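Local atomic coordinates of putative nisin-resistance protein (Streptococcus agalactiae 515, PDB entry 4Y68), a protein that probably cleaves the lantibiotic nisin as a serine peptidase of family S41, giving the bacterium resistance to it. Residues V243-T255 and Y283-P297. Sequence-based numbering, arbitrary orientation.
Sequences VKSFGQATAGYTT and YENTPILPDQVTSLP
The ring of F246 meets the aliphatic part of Q292 obliquely, CD2 lying 3.7 Å from Q292 CG. The bend of Q292 carries its amide off to E300 of helix 297-308, the helix whose E300 and S301 also touch F246. The carboxylate of D291 is met from above its plane, 52° out, by the backbone N of S245, 3.0 Å from D291 OD2. S245 returns the grip: with chi1 at 66° its OG sits between its own N and carbonyl carbon and accepts from D291 N at 2.7 Å. Beyond this pair of bonds the strands 243-247 and 292-293 pair in parallel, Q292 N bonding to S245 O, G247 N to Q292 O and T294 N to G247 O; 292-293 is the edge strand of the mixed sheet. The P290 ring packs on the G247 backbone, and P297 CB approaches F246 CB from the start of helix 297-308. Further along, T250 OG1 takes a nearly straight bond from I288 N (2.8 Å, 167°), while T250 N reaches I288 O. T254 OG1 donates to T286 O at 2.8 Å, and its CG2 rests against I288 CD1. At the far end T255 and N285 cross at about a right angle, T255 OG1 giving a 2.7 Å bond to N285 OD1 and also pairing with H90; N285 N bonds to T254 O from above the carbonyl plane. E231 of helix 229-235 binds T250 OG1 and the backbone N of G252 and Y253. Past the short parallel ladder, hydroxyls and main-chain groups thus share the work of joining two irregular chains within the S41 peptidase region.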
ATOM      1  N   VAL A 243       0.175  20.235   6.900  1.00 32.76           N
ATOM      2  CA  VAL A 243       1.052  19.319   6.180  1.00 27.77           C
ATOM      3  C   VAL A 243       1.483  19.905   4.853  1.00 27.92           C
ATOM      4  O   VAL A 243       0.717  20.607   4.215  1.00 28.52           O
ATOM      5  CB  VAL A 243       0.367  17.960   5.921  1.00 33.10           C
ATOM      6  CG1 VAL A 243       1.260  17.074   5.057  1.00 28.62           C
ATOM      7  CG2 VAL A 243       0.003  17.282   7.243  1.00 28.30           C
ATOM      8  N   LYS A 244       2.726  19.634   4.458  1.00 27.53           N
ATOM      9  CA  LYS A 244       3.236  20.013   3.139  1.00 27.76           C
ATOM     10  C   LYS A 244       4.265  18.977   2.668  1.00 25.81           C
ATOM     11  O   LYS A 244       5.013  18.431   3.473  1.00 26.68           O
ATOM     12  CB  LYS A 244       3.863  21.419   3.180  1.00 25.89           C
ATOM     13  CG  LYS A 244       4.314  21.926   1.818  1.00 28.73           C
ATOM     14  CD  LYS A 244       4.905  23.338   1.884  1.00 35.58           C
ATOM     15  CE  LYS A 244       5.239  23.862   0.493  1.00 26.70           C
ATOM     16  NZ  LYS A 244       5.903  25.183   0.579  1.00 33.53           N
ATOM     17  N   SER A 245       4.323  18.709   1.371  1.00 27.18           N
ATOM     18  CA  SER A 245       5.181  17.636   0.895  1.00 25.67           C
ATOM     19  C   SER A 245       6.259  18.137  -0.053  1.00 27.59           C
ATOM     20  O   SER A 245       6.020  19.091  -0.794  1.00 27.98           O
ATOM     21  CB  SER A 245       4.341  16.565   0.199  1.00 24.06           C
ATOM     22  OG  SER A 245       3.765  17.103  -0.981  1.00 28.59           O
ATOM     23  N   PHE A 246       7.418  17.457  -0.044  1.00 27.31           N
ATOM     24  CA  PHE A 246       8.623  17.837  -0.798  1.00 23.03           C
ATOM     25  C   PHE A 246       9.237  16.639  -1.479  1.00 25.09           C
ATOM     26  O   PHE A 246       9.160  15.525  -0.968  1.00 25.65           O
ATOM     27  CB  PHE A 246       9.688  18.447   0.125  1.00 31.46           C
ATOM     28  CG  PHE A 246       9.202  19.611   0.946  1.00 29.19           C
ATOM     29  CD1 PHE A 246       8.440  19.404   2.083  1.00 26.40           C
ATOM     30  CD2 PHE A 246       9.533  20.909   0.596  1.00 29.58           C
ATOM     31  CE1 PHE A 246       7.998  20.484   2.844  1.00 26.08           C
ATOM     32  CE2 PHE A 246       9.088  21.988   1.358  1.00 26.79           C
ATOM     33  CZ  PHE A 246       8.319  21.761   2.479  1.00 23.06           C
ATOM     34  N   GLY A 247       9.894  16.853  -2.608  1.00 24.84           N
ATOM     35  CA  GLY A 247      10.643  15.776  -3.234  1.00 25.62           C
ATOM     36  C   GLY A 247      10.255  15.551  -4.680  1.00 30.30           C
ATOM     37  O   GLY A 247      10.154  16.494  -5.456  1.00 29.56           O
ATOM     38  N   GLN A 248      10.049  14.299  -5.064  1.00 28.70           N
ATOM     39  CA  GLN A 248       9.640  14.029  -6.440  1.00 29.64           C
ATOM     40  C   GLN A 248       8.345  13.252  -6.493  1.00 25.31           C
ATOM     41  O   GLN A 248       7.905  12.699  -5.490  1.00 24.64           O
ATOM     42  CB  GLN A 248      10.733  13.273  -7.179  1.00 29.17           C
ATOM     43  CG  GLN A 248      11.999  14.090  -7.260  1.00 37.44           C
ATOM     44  CD  GLN A 248      13.223  13.248  -7.043  1.00 49.43           C
ATOM     45  OE1 GLN A 248      13.530  12.358  -7.851  1.00 53.26           O
ATOM     46  NE2 GLN A 248      13.925  13.497  -5.928  1.00 47.41           N
ATOM     47  N   ALA A 249       7.748  13.230  -7.674  1.00 25.30           N
ATOM     48  CA  ALA A 249       6.561  12.435  -7.944  1.00 28.64           C
ATOM     49  C   ALA A 249       6.761  10.990  -7.511  1.00 26.95           C
ATOM     50  O   ALA A 249       7.843  10.432  -7.647  1.00 25.25           O
ATOM     51  CB  ALA A 249       6.210  12.504  -9.428  1.00 25.30           C
ATOM     52  N   THR A 250       5.708  10.384  -6.988  1.00 22.73           N
ATOM     53  CA  THR A 250       5.794   8.991  -6.555  1.00 24.89           C
ATOM     54  C   THR A 250       5.702   7.985  -7.718  1.00 23.92           C
ATOM     55  O   THR A 250       5.580   8.369  -8.876  1.00 24.46           O
ATOM     56  CB  THR A 250       4.703   8.717  -5.543  1.00 24.89           C
ATOM     57  OG1 THR A 250       3.437   8.945  -6.156  1.00 23.40           O
ATOM     58  CG2 THR A 250       4.839   9.704  -4.398  1.00 22.56           C
ATOM     59  N   ALA A 251       5.733   6.692  -7.415  1.00 26.13           N
ATOM     60  CA  ALA A 251       5.916   5.680  -8.459  1.00 24.64           C
ATOM     61  C   ALA A 251       4.685   5.519  -9.329  1.00 26.26           C
ATOM     62  O   ALA A 251       4.788   5.066 -10.460  1.00 27.59           O
ATOM     63  CB  ALA A 251       6.299   4.333  -7.841  1.00 22.97           C
ATOM     64  N   GLY A 252       3.520   5.876  -8.807  1.00 23.82           N
ATOM     65  CA  GLY A 252       2.294   5.778  -9.585  1.00 21.10           C
ATOM     66  C   GLY A 252       1.612   4.430  -9.472  1.00 23.70           C
ATOM     67  O   GLY A 252       1.213   3.849 -10.482  1.00 22.76           O
ATOM     68  N   TYR A 253       1.466   3.924  -8.243  1.00 22.67           N
ATOM     69  CA  TYR A 253       0.749   2.662  -8.018  1.00 19.61           C
ATOM     70  C   TYR A 253      -0.435   2.964  -7.115  1.00 23.93           C
ATOM     71  O   TYR A 253      -0.745   2.230  -6.160  1.00 23.36           O
ATOM     72  CB  TYR A 253       1.682   1.583  -7.441  1.00 20.13           C
ATOM     73  CG  TYR A 253       2.671   1.073  -8.484  1.00 21.17           C
ATOM     74  CD1 TYR A 253       2.427  -0.090  -9.194  1.00 22.80           C
ATOM     75  CD2 TYR A 253       3.823   1.781  -8.780  1.00 28.55           C
ATOM     76  CE1 TYR A 253       3.303  -0.543 -10.160  1.00 26.90           C
ATOM     77  CE2 TYR A 253       4.708   1.350  -9.757  1.00 27.60           C
ATOM     78  CZ  TYR A 253       4.443   0.181 -10.439  1.00 32.13           C
ATOM     79  OH  TYR A 253       5.325  -0.265 -11.396  1.00 35.54           O
ATOM     80  N   THR A 254      -1.089   4.077  -7.434  1.00 20.11           N
ATOM     81  CA  THR A 254      -2.228   4.533  -6.675  1.00 19.11           C
ATOM     82  C   THR A 254      -3.460   3.777  -7.167  1.00 23.17           C
ATOM     83  O   THR A 254      -4.299   4.315  -7.885  1.00 22.80           O
ATOM     84  CB  THR A 254      -2.420   6.070  -6.787  1.00 20.60           C
ATOM     85  OG1 THR A 254      -2.167   6.497  -8.137  1.00 21.78           O
ATOM     86  CG2 THR A 254      -1.428   6.796  -5.861  1.00 21.44           C
ATOM     87  N   THR A 255      -3.536   2.501  -6.795  1.00 21.90           N
ATOM     88  CA  THR A 255      -4.776   1.751  -6.891  1.00 21.87           C
ATOM     89  C   THR A 255      -4.862   0.805  -5.712  1.00 21.71           C
ATOM     90  O   THR A 255      -3.838   0.352  -5.182  1.00 20.73           O
ATOM     91  CB  THR A 255      -4.904   0.958  -8.212  1.00 20.12           C
ATOM     92  OG1 THR A 255      -3.671   0.271  -8.496  1.00 24.64           O
ATOM     93  CG2 THR A 255      -5.241   1.899  -9.360  1.00 21.98           C
ATOM     94  N   TYR A 283      -6.992   9.219  -8.768  1.00 21.61           N
ATOM     95  CA  TYR A 283      -5.725   8.560  -9.070  1.00 25.44           C
ATOM     96  C   TYR A 283      -6.033   7.200  -9.647  1.00 24.62           C
ATOM     97  O   TYR A 283      -6.939   6.511  -9.175  1.00 26.16           O
ATOM     98  CB  TYR A 283      -4.828   8.431  -7.815  1.00 23.77           C
ATOM     99  CG  TYR A 283      -4.578   9.759  -7.104  1.00 23.60           C
ATOM    100  CD1 TYR A 283      -3.418  10.487  -7.326  1.00 22.17           C
ATOM    101  CD2 TYR A 283      -5.527  10.296  -6.265  1.00 23.49           C
ATOM    102  CE1 TYR A 283      -3.214  11.694  -6.712  1.00 22.79           C
ATOM    103  CE2 TYR A 283      -5.327  11.490  -5.639  1.00 24.56           C
ATOM    104  CZ  TYR A 283      -4.171  12.185  -5.864  1.00 26.01           C
ATOM    105  OH  TYR A 283      -3.981  13.382  -5.219  1.00 31.98           O
ATOM    106  N   GLU A 284      -5.289   6.814 -10.674  1.00 25.48           N
ATOM    107  CA  GLU A 284      -5.416   5.480 -11.233  1.00 24.00           C
ATOM    108  C   GLU A 284      -4.045   5.033 -11.708  1.00 22.47           C
ATOM    109  O   GLU A 284      -3.748   5.082 -12.891  1.00 26.71           O
ATOM    110  CB  GLU A 284      -6.437   5.459 -12.371  1.00 22.58           C
ATOM    111  CG  GLU A 284      -6.828   4.072 -12.828  1.00 23.22           C
ATOM    112  CD  GLU A 284      -7.934   4.081 -13.885  1.00 29.98           C
ATOM    113  OE1 GLU A 284      -8.634   5.108 -14.036  1.00 31.55           O
ATOM    114  OE2 GLU A 284      -8.103   3.049 -14.571  1.00 29.85           O
ATOM    115  N   ASN A 285      -3.211   4.604 -10.770  1.00 22.26           N
ATOM    116  CA  ASN A 285      -1.842   4.239 -11.082  1.00 22.19           C
ATOM    117  C   ASN A 285      -1.166   5.449 -11.685  1.00 22.83           C
ATOM    118  O   ASN A 285      -0.498   5.376 -12.716  1.00 26.94           O
ATOM    119  CB  ASN A 285      -1.801   3.029 -12.012  1.00 22.23           C
ATOM    120  CG  ASN A 285      -2.190   1.745 -11.287  1.00 25.84           C
ATOM    121  OD1 ASN A 285      -2.028   1.649 -10.068  1.00 21.74           O
ATOM    122  ND2 ASN A 285      -2.704   0.764 -12.024  1.00 20.24           N
ATOM    123  N   THR A 286      -1.382   6.576 -11.024  1.00 21.36           N
ATOM    124  CA  THR A 286      -0.806   7.842 -11.429  1.00 25.12           C
ATOM    125  C   THR A 286       0.022   8.447 -10.292  1.00 26.14           C
ATOM    126  O   THR A 286      -0.380   8.415  -9.119  1.00 25.43           O
ATOM    127  CB  THR A 286      -1.888   8.839 -11.845  1.00 26.79           C
ATOM    128  OG1 THR A 286      -2.657   9.184 -10.705  1.00 29.31           O
ATOM    129  CG2 THR A 286      -2.816   8.223 -12.870  1.00 31.21           C
ATOM    130  N   PRO A 287       1.185   9.005 -10.640  1.00 25.56           N
ATOM    131  CA  PRO A 287       2.092   9.540  -9.626  1.00 26.09           C
ATOM    132  C   PRO A 287       1.473  10.685  -8.819  1.00 27.00           C
ATOM    133  O   PRO A 287       0.635  11.435  -9.309  1.00 26.88           O
ATOM    134  CB  PRO A 287       3.292  10.022 -10.460  1.00 27.13           C
ATOM    135  CG  PRO A 287       3.284   9.119 -11.670  1.00 25.03           C
ATOM    136  CD  PRO A 287       1.809   8.958 -11.975  1.00 28.74           C
ATOM    137  N   ILE A 288       1.889  10.804  -7.569  1.00 25.52           N
ATOM    138  CA  ILE A 288       1.461  11.912  -6.746  1.00 25.74           C
ATOM    139  C   ILE A 288       2.537  13.005  -6.768  1.00 26.64           C
ATOM    140  O   ILE A 288       3.704  12.753  -6.482  1.00 27.54           O
ATOM    141  CB  ILE A 288       1.176  11.446  -5.313  1.00 22.75           C
ATOM    142  CG1 ILE A 288       0.169  10.288  -5.336  1.00 23.17           C
ATOM    143  CG2 ILE A 288       0.640  12.611  -4.470  1.00 21.89           C
ATOM    144  CD1 ILE A 288       0.074   9.549  -3.999  1.00 19.45           C
ATOM    145  N   LEU A 289       2.135  14.217  -7.127  1.00 23.64           N
ATOM    146  CA  LEU A 289       3.030  15.374  -7.082  1.00 27.37           C
ATOM    147  C   LEU A 289       3.150  15.923  -5.667  1.00 26.38           C
ATOM    148  O   LEU A 289       2.146  16.236  -5.048  1.00 28.84           O
ATOM    149  CB  LEU A 289       2.523  16.499  -7.997  1.00 29.79           C
ATOM    150  CG  LEU A 289       2.812  16.443  -9.492  1.00 34.69           C
ATOM    151  CD1 LEU A 289       4.089  17.220  -9.800  1.00 46.66           C
ATOM    152  CD2 LEU A 289       2.938  15.008  -9.937  1.00 34.92           C
ATOM    153  N   PRO A 290       4.375  16.041  -5.145  1.00 25.46           N
ATOM    154  CA  PRO A 290       4.506  16.740  -3.869  1.00 27.22           C
ATOM    155  C   PRO A 290       4.205  18.217  -4.066  1.00 27.48           C
ATOM    156  O   PRO A 290       4.236  18.653  -5.208  1.00 22.36           O
ATOM    157  CB  PRO A 290       5.971  16.514  -3.483  1.00 25.61           C
ATOM    158  CG  PRO A 290       6.662  16.225  -4.762  1.00 29.59           C
ATOM    159  CD  PRO A 290       5.657  15.498  -5.620  1.00 29.34           C
ATOM    160  N   ASP A 291       3.906  18.951  -2.995  1.00 25.44           N
ATOM    161  CA  ASP A 291       3.602  20.382  -3.111  1.00 29.73           C
ATOM    162  C   ASP A 291       4.771  21.155  -3.722  1.00 32.92           C
ATOM    163  O   ASP A 291       4.586  22.124  -4.466  1.00 31.62           O
ATOM    164  CB  ASP A 291       3.263  20.972  -1.739  1.00 25.91           C
ATOM    165  CG  ASP A 291       2.072  20.296  -1.096  1.00 30.78           C
ATOM    166  OD1 ASP A 291       1.172  19.840  -1.838  1.00 36.52           O
ATOM    167  OD2 ASP A 291       2.039  20.217   0.150  1.00 30.78           O
ATOM    168  N   GLN A 292       5.978  20.706  -3.403  1.00 30.98           N
ATOM    169  CA  GLN A 292       7.195  21.428  -3.738  1.00 25.97           C
ATOM    170  C   GLN A 292       8.210  20.442  -4.327  1.00 28.97           C
ATOM    171  O   GLN A 292       8.846  19.682  -3.602  1.00 33.70           O
ATOM    172  CB  GLN A 292       7.724  22.130  -2.481  1.00 29.46           C
ATOM    173  CG  GLN A 292       9.135  22.694  -2.575  1.00 37.55           C
ATOM    174  CD  GLN A 292       9.274  23.817  -3.585  1.00 40.90           C
ATOM    175  OE1 GLN A 292       8.293  24.456  -3.970  1.00 41.75           O
ATOM    176  NE2 GLN A 292      10.505  24.058  -4.030  1.00 42.85           N
ATOM    177  N   VAL A 293       8.319  20.413  -5.649  1.00 28.91           N
ATOM    178  CA  VAL A 293       9.202  19.480  -6.328  1.00 27.89           C
ATOM    179  C   VAL A 293      10.665  19.935  -6.182  1.00 31.75           C
ATOM    180  O   VAL A 293      10.973  21.088  -6.389  1.00 34.95           O
ATOM    181  CB  VAL A 293       8.825  19.360  -7.802  1.00 34.24           C
ATOM    182  CG1 VAL A 293       9.912  18.678  -8.562  1.00 37.08           C
ATOM    183  CG2 VAL A 293       7.500  18.601  -7.963  1.00 33.93           C
ATOM    184  N   THR A 294      11.558  19.031  -5.797  1.00 30.66           N
ATOM    185  CA  THR A 294      12.940  19.400  -5.544  1.00 32.42           C
ATOM    186  C   THR A 294      13.818  18.177  -5.366  1.00 34.69           C
ATOM    187  O   THR A 294      13.338  17.102  -5.009  1.00 33.55           O
ATOM    188  CB  THR A 294      13.080  20.294  -4.282  1.00 30.03           C
ATOM    189  OG1 THR A 294      14.463  20.570  -4.050  1.00 29.77           O
ATOM    190  CG2 THR A 294      12.503  19.598  -3.049  1.00 33.21           C
ATOM    191  N   SER A 295      15.110  18.347  -5.609  1.00 31.48           N
ATOM    192  CA  SER A 295      16.069  17.265  -5.420  1.00 32.14           C
ATOM    193  C   SER A 295      16.739  17.392  -4.058  1.00 31.27           C
ATOM    194  O   SER A 295      17.554  16.564  -3.695  1.00 28.16           O
ATOM    195  CB  SER A 295      17.126  17.276  -6.521  1.00 38.29           C
ATOM    196  OG  SER A 295      17.976  18.403  -6.365  1.00 36.90           O
ATOM    197  N   LEU A 296      16.380  18.439  -3.316  1.00 30.54           N
ATOM    198  CA  LEU A 296      16.889  18.669  -1.970  1.00 30.44           C
ATOM    199  C   LEU A 296      15.738  18.750  -0.942  1.00 31.82           C
ATOM    200  O   LEU A 296      15.582  19.757  -0.247  1.00 34.03           O
ATOM    201  CB  LEU A 296      17.732  19.956  -1.938  1.00 31.95           C
ATOM    202  CG  LEU A 296      19.245  19.850  -2.179  1.00 39.40           C
ATOM    203  CD1 LEU A 296      19.587  18.771  -3.169  1.00 36.97           C
ATOM    204  CD2 LEU A 296      19.840  21.195  -2.621  1.00 44.79           C
ATOM    205  N   PRO A 297      14.932  17.682  -0.827  1.00 30.23           N
ATOM    206  CA  PRO A 297      13.750  17.822   0.029  1.00 26.50           C
ATOM    207  C   PRO A 297      14.059  17.879   1.532  1.00 29.33           C
ATOM    208  O   PRO A 297      13.284  18.481   2.262  1.00 29.83           O
ATOM    209  CB  PRO A 297      12.915  16.589  -0.319  1.00 25.04           C
ATOM    210  CG  PRO A 297      13.845  15.626  -0.890  1.00 24.29           C
ATOM    211  CD  PRO A 297      14.936  16.411  -1.568  1.00 26.43           C
TER